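Local coordinates for protein MdcE (Pseudomonas aeruginosa, PDB 5VIP) that serves as the gamma subunit of a biotin-independent malonate decarboxylase, probably helping to remove the carboxyl group of malonyl units carried on an acyl-carrier protein, at residues Asn69-Ala74 and Gly80-Trp85; Val48-Leu53 and Pro57-Ala62; Leu174-Val179 and Glu230-Pro235. All blocks are in the same frame, centred on the assembly; numbering follows the deposited sequence.

Interaction 1: residues Asn69-Ala74 and Gly80-Trp85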
# COMPACT_ATOMS: atom_id res chain seq x y z
N ASN A 69 -19.65 -0.62 14.47
CA ASN A 69 -18.86 -1.55 13.66
C ASN A 69 -18.80 -2.92 14.32
O ASN A 69 -18.51 -3.02 15.51
CB ASN A 69 -17.45 -1.01 13.44
CG ASN A 69 -16.76 -1.63 12.23
OD1 ASN A 69 -16.64 -2.85 12.14
ND2 ASN A 69 -16.33 -0.79 11.30
N PRO A 70 -19.11 -3.98 13.56
CA PRO A 70 -19.00 -5.36 14.04
C PRO A 70 -17.63 -5.64 14.66
O PRO A 70 -17.53 -6.49 15.54
CB PRO A 70 -19.22 -6.20 12.77
CG PRO A 70 -20.08 -5.33 11.91
CD PRO A 70 -19.65 -3.91 12.18
N PHE A 71 -16.61 -4.92 14.21
CA PHE A 71 -15.27 -5.05 14.78
C PHE A 71 -14.97 -3.91 15.75
O PHE A 71 -14.85 -2.75 15.35
CB PHE A 71 -14.23 -5.10 13.66
CG PHE A 71 -14.27 -6.39 12.89
CD1 PHE A 71 -13.59 -7.50 13.36
CD2 PHE A 71 -15.03 -6.51 11.74
CE1 PHE A 71 -13.63 -8.70 12.68
CE2 PHE A 71 -15.09 -7.72 11.06
CZ PHE A 71 -14.39 -8.81 11.53
N PRO A 72 -14.84 -4.25 17.04
CA PRO A 72 -14.69 -3.24 18.10
C PRO A 72 -13.49 -2.33 17.87
O PRO A 72 -13.55 -1.15 18.19
CB PRO A 72 -14.50 -4.08 19.37
CG PRO A 72 -15.02 -5.43 19.03
CD PRO A 72 -14.78 -5.62 17.57
N ARG A 73 -12.43 -2.87 17.27
CA ARG A 73 -11.23 -2.08 17.04
C ARG A 73 -11.38 -1.10 15.86
O ARG A 73 -10.47 -0.32 15.55
CB ARG A 73 -10.03 -3.00 16.83
CG ARG A 73 -9.61 -3.77 18.09
CD ARG A 73 -9.32 -2.83 19.28
NE ARG A 73 -8.51 -1.68 18.89
CZ ARG A 73 -8.24 -0.64 19.68
NH1 ARG A 73 -8.71 -0.59 20.93
NH2 ARG A 73 -7.50 0.36 19.22
N ALA A 74 -12.54 -1.13 15.21
CA ALA A 74 -12.77 -0.24 14.07
C ALA A 74 -14.00 0.64 14.27
O ALA A 74 -14.80 0.81 13.36
CB ALA A 74 -12.91 -1.06 12.79
N GLY A 80 -10.46 -0.82 8.83
CA GLY A 80 -10.31 -2.18 9.31
C GLY A 80 -10.69 -3.19 8.23
O GLY A 80 -10.64 -2.88 7.04
N LEU A 81 -11.09 -4.38 8.65
CA LEU A 81 -11.36 -5.48 7.72
C LEU A 81 -12.51 -5.19 6.77
O LEU A 81 -12.41 -5.45 5.56
CB LEU A 81 -11.66 -6.76 8.52
CG LEU A 81 -10.46 -7.31 9.28
CD1 LEU A 81 -10.91 -8.14 10.45
CD2 LEU A 81 -9.59 -8.15 8.33
N LEU A 82 -13.61 -4.66 7.30
CA LEU A 82 -14.78 -4.44 6.48
C LEU A 82 -14.57 -3.27 5.55
O LEU A 82 -15.09 -3.24 4.44
CB LEU A 82 -16.02 -4.21 7.35
CG LEU A 82 -16.36 -5.41 8.24
CD1 LEU A 82 -17.52 -5.08 9.17
CD2 LEU A 82 -16.69 -6.62 7.38
N GLU A 83 -13.78 -2.30 6.00
CA GLU A 83 -13.54 -1.10 5.23
C GLU A 83 -12.63 -1.39 4.05
O GLU A 83 -12.89 -0.95 2.94
CB GLU A 83 -12.94 0.01 6.10
CG GLU A 83 -13.89 0.50 7.20
CD GLU A 83 -14.17 -0.56 8.26
OE1 GLU A 83 -13.20 -1.21 8.73
OE2 GLU A 83 -15.36 -0.75 8.62
N GLY A 84 -11.56 -2.15 4.31
CA GLY A 84 -10.67 -2.60 3.25
C GLY A 84 -11.39 -3.42 2.20
O GLY A 84 -11.35 -3.09 1.01
N TRP A 85 -12.07 -4.49 2.61
CA TRP A 85 -12.73 -5.31 1.61
C TRP A 85 -13.92 -4.58 1.01
O TRP A 85 -14.22 -4.75 -0.16
CB TRP A 85 -13.18 -6.65 2.20
CG TRP A 85 -12.05 -7.61 2.47
CD1 TRP A 85 -11.71 -8.16 3.68
CD2 TRP A 85 -11.12 -8.14 1.51
NE1 TRP A 85 -10.63 -9.01 3.52
CE2 TRP A 85 -10.25 -9.01 2.20
CE3 TRP A 85 -10.93 -7.97 0.13
CZ2 TRP A 85 -9.21 -9.70 1.56
CZ3 TRP A 85 -9.91 -8.66 -0.50
CH2 TRP A 85 -9.05 -9.51 0.21
O HOH W 1 -13.87 -3.41 10.22
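A chi1 of -159° sets the N69 amide anti to its own backbone N, where ND2 meets E83, whose chain doubles back at chi2 (67°) to bring the carboxylate up to it. N69 ND2 donates to E83 OE2 over 2.9 Å, lying above the carboxylate plane, while the oxygen sits nearly in the amide plane; the two planes are 62° apart. S45 OG also bonds to OE2. The other amide atom works within its own turn: N69 OD1 accepts from F71 N at 2.9 Å, an almost straight bond that fixes the rotation of the amide. One water joins the two sides, accepting from L82 N and donating to E83 OE1 at 2.7 Å, with a weak third bond to N69 OD1.

Beside this polar patch lies a greasy one. L81 CD1 sits over one face of the F71 ring, 3.9 Å from its centroid in a CH-pi contact displaced toward the rim. L82 CD1 meets the same ring at its edge, 3.9 Å from F71 CD2, and also rests against P70 CG at 3.8 Å. R121 and E122 of helix 120-124 pack on F71 as well. The loop thus carries an Asx turn at N69, while G80 holds the N-cap position of helix 81-97, its N donating to the anti lone pair of E83 OE1 (2.8 Å), three residues on.

Interaction 2: residues Val48-Leu53 and Pro57-Ala62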
# COMPACT_ATOMS: atom_id res chain seq x y z
N VAL A 48 -20.67 5.65 -0.20
CA VAL A 48 -20.47 5.56 -1.65
C VAL A 48 -21.68 6.16 -2.36
O VAL A 48 -22.82 5.87 -2.00
CB VAL A 48 -20.28 4.09 -2.12
CG1 VAL A 48 -20.03 4.03 -3.62
CG2 VAL A 48 -19.14 3.41 -1.35
N ALA A 49 -21.43 6.99 -3.36
CA ALA A 49 -22.51 7.62 -4.12
C ALA A 49 -22.05 7.95 -5.53
O ALA A 49 -20.93 8.42 -5.73
CB ALA A 49 -23.01 8.87 -3.42
N ASP A 50 -22.90 7.69 -6.51
CA ASP A 50 -22.63 8.09 -7.88
C ASP A 50 -23.24 9.47 -8.15
O ASP A 50 -24.29 9.80 -7.61
CB ASP A 50 -23.17 7.06 -8.87
CG ASP A 50 -22.40 5.75 -8.82
OD1 ASP A 50 -21.15 5.78 -8.90
OD2 ASP A 50 -23.04 4.68 -8.70
N ALA A 51 -22.57 10.27 -8.97
CA ALA A 51 -23.03 11.62 -9.27
C ALA A 51 -22.35 12.12 -10.52
O ALA A 51 -21.73 11.34 -11.24
CB ALA A 51 -22.76 12.56 -8.11
N GLU A 52 -22.45 13.42 -10.78
CA GLU A 52 -21.78 13.99 -11.94
C GLU A 52 -21.00 15.24 -11.57
O GLU A 52 -21.38 15.98 -10.68
CB GLU A 52 -22.78 14.30 -13.07
CG GLU A 52 -23.45 13.07 -13.65
CD GLU A 52 -24.25 13.36 -14.91
OE1 GLU A 52 -24.12 14.49 -15.45
OE2 GLU A 52 -25.01 12.47 -15.37
N LEU A 53 -19.88 15.43 -12.26
CA LEU A 53 -19.06 16.61 -12.06
C LEU A 53 -18.70 17.14 -13.44
O LEU A 53 -18.05 16.44 -14.21
CB LEU A 53 -17.81 16.27 -11.25
CG LEU A 53 -16.82 17.40 -10.95
CD1 LEU A 53 -17.45 18.42 -10.03
CD2 LEU A 53 -15.55 16.84 -10.33
N PRO A 57 -19.31 11.48 -15.32
CA PRO A 57 -19.73 10.52 -14.29
C PRO A 57 -18.67 10.33 -13.20
O PRO A 57 -17.51 10.13 -13.53
CB PRO A 57 -19.94 9.22 -15.09
CG PRO A 57 -19.09 9.38 -16.32
CD PRO A 57 -19.15 10.84 -16.65
N VAL A 58 -19.06 10.42 -11.93
CA VAL A 58 -18.13 10.21 -10.82
C VAL A 58 -18.73 9.34 -9.72
O VAL A 58 -19.95 9.24 -9.58
CB VAL A 58 -17.66 11.55 -10.18
CG1 VAL A 58 -17.21 12.54 -11.24
CG2 VAL A 58 -18.75 12.16 -9.33
N ARG A 59 -17.86 8.69 -8.94
CA ARG A 59 -18.29 7.99 -7.75
C ARG A 59 -17.47 8.49 -6.57
O ARG A 59 -16.23 8.46 -6.60
CB ARG A 59 -18.15 6.47 -7.92
CG ARG A 59 -18.30 5.65 -6.64
CD ARG A 59 -18.38 4.15 -6.95
NE ARG A 59 -19.69 3.79 -7.49
CZ ARG A 59 -20.20 2.56 -7.52
NH1 ARG A 59 -19.50 1.53 -7.04
NH2 ARG A 59 -21.41 2.35 -8.02
N PHE A 60 -18.16 9.00 -5.54
CA PHE A 60 -17.52 9.45 -4.31
C PHE A 60 -17.35 8.27 -3.35
O PHE A 60 -18.25 7.45 -3.19
CB PHE A 60 -18.35 10.55 -3.62
CG PHE A 60 -18.42 11.86 -4.37
CD1 PHE A 60 -17.47 12.85 -4.16
CD2 PHE A 60 -19.45 12.10 -5.27
CE1 PHE A 60 -17.54 14.06 -4.84
CE2 PHE A 60 -19.53 13.31 -5.95
CZ PHE A 60 -18.57 14.29 -5.74
N LEU A 61 -16.20 8.21 -2.68
CA LEU A 61 -15.97 7.17 -1.68
C LEU A 61 -15.33 7.78 -0.46
O LEU A 61 -14.36 8.50 -0.56
CB LEU A 61 -15.06 6.05 -2.22
CG LEU A 61 -15.52 5.30 -3.46
CD1 LEU A 61 -14.74 5.80 -4.66
CD2 LEU A 61 -15.31 3.81 -3.26
N ALA A 62 -15.88 7.45 0.70
CA ALA A 62 -15.33 7.93 1.95
C ALA A 62 -15.43 6.85 3.01
O ALA A 62 -16.45 6.16 3.13
CB ALA A 62 -16.08 9.20 2.41
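D50 OD1 is gripped by two arginines: R59 NE reaches it from across the contact at 2.8 Å, nearly straight at 169°, and R105 NH1 forms a second salt bridge from outside. The setting is an antiparallel beta hairpin, strands 46-53 and 56-63, at one edge of the mixed main sheet, with strand 106-113 running along the far side of 56-63. R59 takes the carboxylate side-on, its NH2 donating to the syn lone pair of D50 OD2 at 2.9 Å. Guanidinium and carboxylate are close to coplanar, so one bond falls to each oxygen. The arginine runs extended until it bends at chi3 (-75°), which brings the guanidinium across to the carboxylate of its cross-strand partner D50. V48 CG1 lies over one guanidinium face and touches R59 CD, while E93 of helix 81-97 takes up NH1. This two-sided arrangement would be expected to keep D50 ionised.

The ladder keeps its register although the strands are twisted, 139° between their directions. A49 with F60 and A51 with V58 are the hydrogen-bonded pairs; F60 N lies 2.8 Å from A49 O. The return bond is longer, with A49 N 3.2 Å from F60 O. V48-L61, D50-R59 and E52-P57 are the non-hydrogen-bonded pairs. On the face carrying A49, A51, V58 and F60, the packing is apolar, and helix 24-33 covers it through F29, which touches A49 and F60. There A51 CB meets the F60 ring at its edge, 4.0 Å from CE2, and V58 CG1 presses on L53 CB at 3.8 Å.

Interaction 3: residues Leu174-Val179 and Glu230-Pro235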
# COMPACT_ATOMS: atom_id res chain seq x y z
N LEU A 174 -6.83 19.97 1.47
CA LEU A 174 -7.25 21.23 2.08
C LEU A 174 -6.09 21.78 2.91
O LEU A 174 -5.38 21.04 3.60
CB LEU A 174 -8.50 21.02 2.94
CG LEU A 174 -9.67 20.40 2.18
CD1 LEU A 174 -10.91 20.32 3.03
CD2 LEU A 174 -9.93 21.16 0.89
N HIS A 175 -5.87 23.09 2.81
CA HIS A 175 -4.76 23.73 3.51
C HIS A 175 -5.24 24.12 4.90
O HIS A 175 -5.68 25.25 5.12
CB HIS A 175 -4.25 24.94 2.72
CG HIS A 175 -2.99 25.54 3.27
ND1 HIS A 175 -2.99 26.63 4.12
CD2 HIS A 175 -1.69 25.20 3.10
CE1 HIS A 175 -1.74 26.93 4.44
NE2 HIS A 175 -0.94 26.08 3.84
N ASP A 176 -5.15 23.17 5.82
CA ASP A 176 -5.72 23.30 7.16
C ASP A 176 -4.91 22.47 8.15
O ASP A 176 -4.42 21.39 7.79
CB ASP A 176 -7.19 22.86 7.13
CG ASP A 176 -7.79 22.74 8.50
OD1 ASP A 176 -8.25 23.77 9.03
OD2 ASP A 176 -7.82 21.62 9.06
N PRO A 177 -4.76 22.96 9.39
CA PRO A 177 -3.91 22.26 10.37
C PRO A 177 -4.42 20.87 10.76
O PRO A 177 -3.64 20.08 11.30
CB PRO A 177 -3.94 23.19 11.59
CG PRO A 177 -4.26 24.52 11.04
CD PRO A 177 -5.21 24.27 9.91
N GLY A 178 -5.68 20.58 10.49
CA GLY A 178 -6.22 19.26 10.78
C GLY A 178 -5.91 18.25 9.69
O GLY A 178 -6.17 17.06 9.85
N VAL A 179 -5.36 18.72 8.58
CA VAL A 179 -5.02 17.84 7.47
C VAL A 179 -3.58 17.40 7.66
O VAL A 179 -2.67 18.21 7.63
CB VAL A 179 -5.20 18.51 6.10
CG1 VAL A 179 -4.84 17.54 4.98
CG2 VAL A 179 -6.64 18.98 5.92
N GLU A 230 -12.81 28.21 4.16
CA GLU A 230 -13.27 29.07 5.26
C GLU A 230 -13.69 28.29 6.50
O GLU A 230 -13.31 28.64 7.63
CB GLU A 230 -14.44 29.96 4.82
CG GLU A 230 -14.32 30.55 3.44
CD GLU A 230 -15.62 31.19 2.94
OE1 GLU A 230 -16.50 31.51 3.78
OE2 GLU A 230 -15.77 31.39 1.71
N THR A 231 -14.52 27.27 6.29
CA THR A 231 -15.01 26.44 7.38
C THR A 231 -14.77 24.99 6.99
O THR A 231 -15.59 24.36 6.32
CB THR A 231 -16.51 26.67 7.69
OG1 THR A 231 -17.26 26.54 6.48
CG2 THR A 231 -16.74 28.06 8.27
N VAL A 232 -13.63 24.48 7.41
CA VAL A 232 -13.18 23.15 7.02
C VAL A 232 -14.09 22.04 7.57
O VAL A 232 -14.25 20.99 6.94
CB VAL A 232 -11.73 22.93 7.49
CG1 VAL A 232 -11.63 22.99 9.00
CG2 VAL A 232 -11.19 21.61 6.96
N GLU A 233 -14.71 22.27 8.73
CA GLU A 233 -15.51 21.24 9.39
C GLU A 233 -16.85 21.02 8.67
O GLU A 233 -17.32 19.89 8.57
CB GLU A 233 -15.75 21.60 10.85
CG GLU A 233 -14.51 21.96 11.64
CD GLU A 233 -13.50 20.82 11.75
OE1 GLU A 233 -13.89 19.63 11.70
OE2 GLU A 233 -12.29 21.12 11.91
N VAL A 234 -17.47 22.10 8.23
CA VAL A 234 -18.62 22.03 7.33
C VAL A 234 -18.45 23.09 6.27
O VAL A 234 -18.57 24.29 6.56
CB VAL A 234 -19.97 22.26 8.04
CG1 VAL A 234 -21.07 21.52 7.30
CG2 VAL A 234 -19.92 21.81 9.50
N PRO A 235 -18.18 22.66 5.03
CA PRO A 235 -17.86 23.63 3.97
C PRO A 235 -18.96 24.66 3.76
O PRO A 235 -20.15 24.34 3.84
CB PRO A 235 -17.70 22.75 2.73
CG PRO A 235 -18.47 21.52 3.04
CD PRO A 235 -18.27 21.29 4.50
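An Asx turn that also opens a type I beta turn, D176 to V179, faces the loop after strand 225-227, where V232 pushes its isopropyl group against D176. The two side chains approach head-on. V232 CG1 comes to 3.5 Å from D176 OD1, while CG2 lies against the carboxylate carbon, 3.9 Å from D176 CG; no hydrogen bond crosses between the loops. A chi1 of 63° on V232 sets CG2 anti to its own backbone N, and the same methyl meets L174 CD1 at 4.1 Å.

R24 of helix 24-33 makes a salt bridge to D176 OD2, which also accepts from G178 N at 2.8 Å, that donor standing well above the carboxylate plane. V179 N closes the beta turn on D176 O at 2.9 Å. R24 reaches E233 OE2 too, so one arginine sits between two acids and probably offsets their like charges. On the other loop, T231 OG1 donates to V234 O over 2.6 Å. What results is a pairing of two loops at the C-terminal ends of neighbouring parallel strands of the mixed sheet, 170-174 and 225-227, one leading to strand 180-182 and the other to helix 237-254.

In the fold
The three contacts come one after another along the chain and share no atoms. Interaction 1 is buried, ties a loop to the start of helix 81-97 and is the one with another protein chain in reach. Interactions 2 and 3 are only partly buried: interaction 2 is the only strand pairing and buries the most area between its segments, while interaction 3 is the smallest, at the far edge of the main sheet, opposite the hairpin. Their chemistry follows: a backbone ladder with a salt bridge in 48-53/57-62, amide, water and aromatic packing in 69-74/80-85, plain van der Waals touch in 174-179/230-235. Helix 24-33 links interactions 2 and 3, and helix 81-97 links 1 and 2.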